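Local coordinates for protein Rho guanine nucleotide exchange factor 11 (Homo sapiens, PDB 5JHH) that probably promotes the exchange of GDP for GTP on Rho-family GTPases through its joined RhoGEF (DH) and PH domains, at residues 218-221 with 222-226. Residues are numbered along the deposited sequence; the frame is centred on the assembly and turned at random.
Sequences RHRL and EGYQK
Near the C-terminal end of the long helix 189-227, which runs from the helical RhoGEF (DH) domain to the PH domain, R220 and Y224 form an i to i+4 pair that illustrates how one helical turn can present two side chains to a neighbouring domain. The two side chains run alongside each other away from the helix. R220 extends from its backbone with CG anti to N (chi1 175°), which carries the aliphatic part over a face of the Y224 ring; CG makes a CH-pi contact 3.9 Å from the ring centroid. A bend at chi3 then brings the guanidinium to the hydroxyl end of the ring, the two planes 71° apart, and NH2 donates to Y224 OH over 3.0 Å. The hydroxyl lies at the guanidinium edge, practically in its plane, and the bond is fairly straight (163°). Y224 OH is also hydrogen-bonded to E257 of the PH domain, whose carboxylate forms a weak, long ion pair with R220, while H273 and L275 of strand 269-277 touch the tyrosine. A phenylalanine in place of Y224 would probably keep the ring packing but leave R220 NH2 and E257 without the hydroxyl that links them. Two residues earlier, the next i to i+4 pair is looser: E222 OE2 lies 3.8 Å from R218 CG, and R218 NE and E222 OE2, 4.3 Å apart, are too far for a salt bridge, although their charges are opposite. L221 adds an apolar touch, its CD2 lying 4.4 Å from Y224 CD2. In the backbone, R220 O accepts the Y224 N-H at 2.9 Å, and the same R220 O sits 3.4 Å above the plane of the tyrosine ring, offset toward its rim.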
# COMPACT_ATOMS: atom_id res chain seq x y z
N ARG A 218 3.12 -11.70 -13.29
CA ARG A 218 3.22 -12.93 -14.07
C ARG A 218 1.86 -13.59 -14.25
O ARG A 218 1.51 -14.03 -15.36
CB ARG A 218 4.19 -13.91 -13.44
CG ARG A 218 4.51 -15.15 -14.30
CD ARG A 218 5.62 -16.03 -13.71
NE ARG A 218 5.17 -16.76 -12.52
CZ ARG A 218 5.62 -16.57 -11.27
NH1 ARG A 218 6.59 -15.70 -11.01
NH2 ARG A 218 5.08 -17.27 -10.26
N HIS A 219 1.11 -13.66 -13.15
CA HIS A 219 -0.22 -14.22 -13.19
C HIS A 219 -1.14 -13.38 -14.09
O HIS A 219 -1.87 -13.91 -14.90
CB HIS A 219 -0.77 -14.29 -11.77
CG HIS A 219 -2.14 -14.87 -11.66
ND1 HIS A 219 -3.28 -14.09 -11.64
CD2 HIS A 219 -2.55 -16.15 -11.51
CE1 HIS A 219 -4.34 -14.87 -11.50
NE2 HIS A 219 -3.92 -16.13 -11.41
N ARG A 220 -1.08 -12.07 -13.96
CA ARG A 220 -1.86 -11.16 -14.79
C ARG A 220 -1.60 -11.36 -16.31
O ARG A 220 -2.54 -11.47 -17.13
CB ARG A 220 -1.61 -9.71 -14.35
CG ARG A 220 -2.30 -8.68 -15.24
CD ARG A 220 -2.17 -7.27 -14.69
NE ARG A 220 -2.80 -7.15 -13.37
CZ ARG A 220 -4.08 -6.81 -13.16
NH1 ARG A 220 -4.54 -6.75 -11.92
NH2 ARG A 220 -4.89 -6.52 -14.17
N LEU A 221 -0.33 -11.51 -16.68
CA LEU A 221 0.04 -11.67 -18.10
C LEU A 221 -0.32 -13.02 -18.70
O LEU A 221 -0.63 -13.11 -19.88
CB LEU A 221 1.51 -11.47 -18.28
CG LEU A 221 2.01 -10.08 -17.97
CD1 LEU A 221 3.51 -10.11 -17.81
CD2 LEU A 221 1.63 -9.12 -19.06
N GLU A 222 -0.26 -14.08 -17.90
CA GLU A 222 -0.83 -15.35 -18.32
C GLU A 222 -2.31 -15.22 -18.62
O GLU A 222 -2.81 -15.84 -19.56
CB GLU A 222 -0.68 -16.42 -17.25
CG GLU A 222 0.73 -16.88 -17.00
CD GLU A 222 0.92 -17.47 -15.60
OE1 GLU A 222 -0.06 -17.49 -14.81
OE2 GLU A 222 2.06 -17.89 -15.27
N GLY A 223 -3.04 -14.47 -17.80
CA GLY A 223 -4.47 -14.33 -18.03
C GLY A 223 -4.73 -13.54 -19.29
O GLY A 223 -5.62 -13.86 -20.05
N TYR A 224 -3.96 -12.47 -19.48
CA TYR A 224 -4.04 -11.68 -20.69
C TYR A 224 -3.71 -12.49 -21.93
O TYR A 224 -4.32 -12.28 -22.93
CB TYR A 224 -3.11 -10.51 -20.67
CG TYR A 224 -3.48 -9.41 -19.71
CD1 TYR A 224 -4.67 -9.42 -19.01
CD2 TYR A 224 -2.63 -8.35 -19.52
CE1 TYR A 224 -4.99 -8.40 -18.14
CE2 TYR A 224 -2.93 -7.33 -18.66
CZ TYR A 224 -4.09 -7.38 -17.97
OH TYR A 224 -4.39 -6.33 -17.13
N GLN A 225 -2.70 -13.35 -21.86
CA GLN A 225 -2.29 -14.15 -22.99
C GLN A 225 -3.45 -15.00 -23.54
O GLN A 225 -3.74 -14.94 -24.72
CB GLN A 225 -1.12 -15.06 -22.61
CG GLN A 225 -0.44 -15.71 -23.80
CD GLN A 225 0.02 -14.68 -24.81
OE1 GLN A 225 0.48 -13.59 -24.45
NE2 GLN A 225 -0.12 -15.00 -26.08
N LYS A 226 -4.11 -15.77 -22.68
CA LYS A 226 -5.36 -16.46 -23.02
C LYS A 226 -6.36 -15.61 -23.79
O LYS A 226 -7.00 -16.08 -24.70
CB LYS A 226 -6.05 -16.98 -21.74
CG LYS A 226 -5.47 -18.30 -21.24
CD LYS A 226 -5.95 -18.68 -19.85
CE LYS A 226 -4.96 -19.65 -19.20
NZ LYS A 226 -5.58 -20.55 -18.18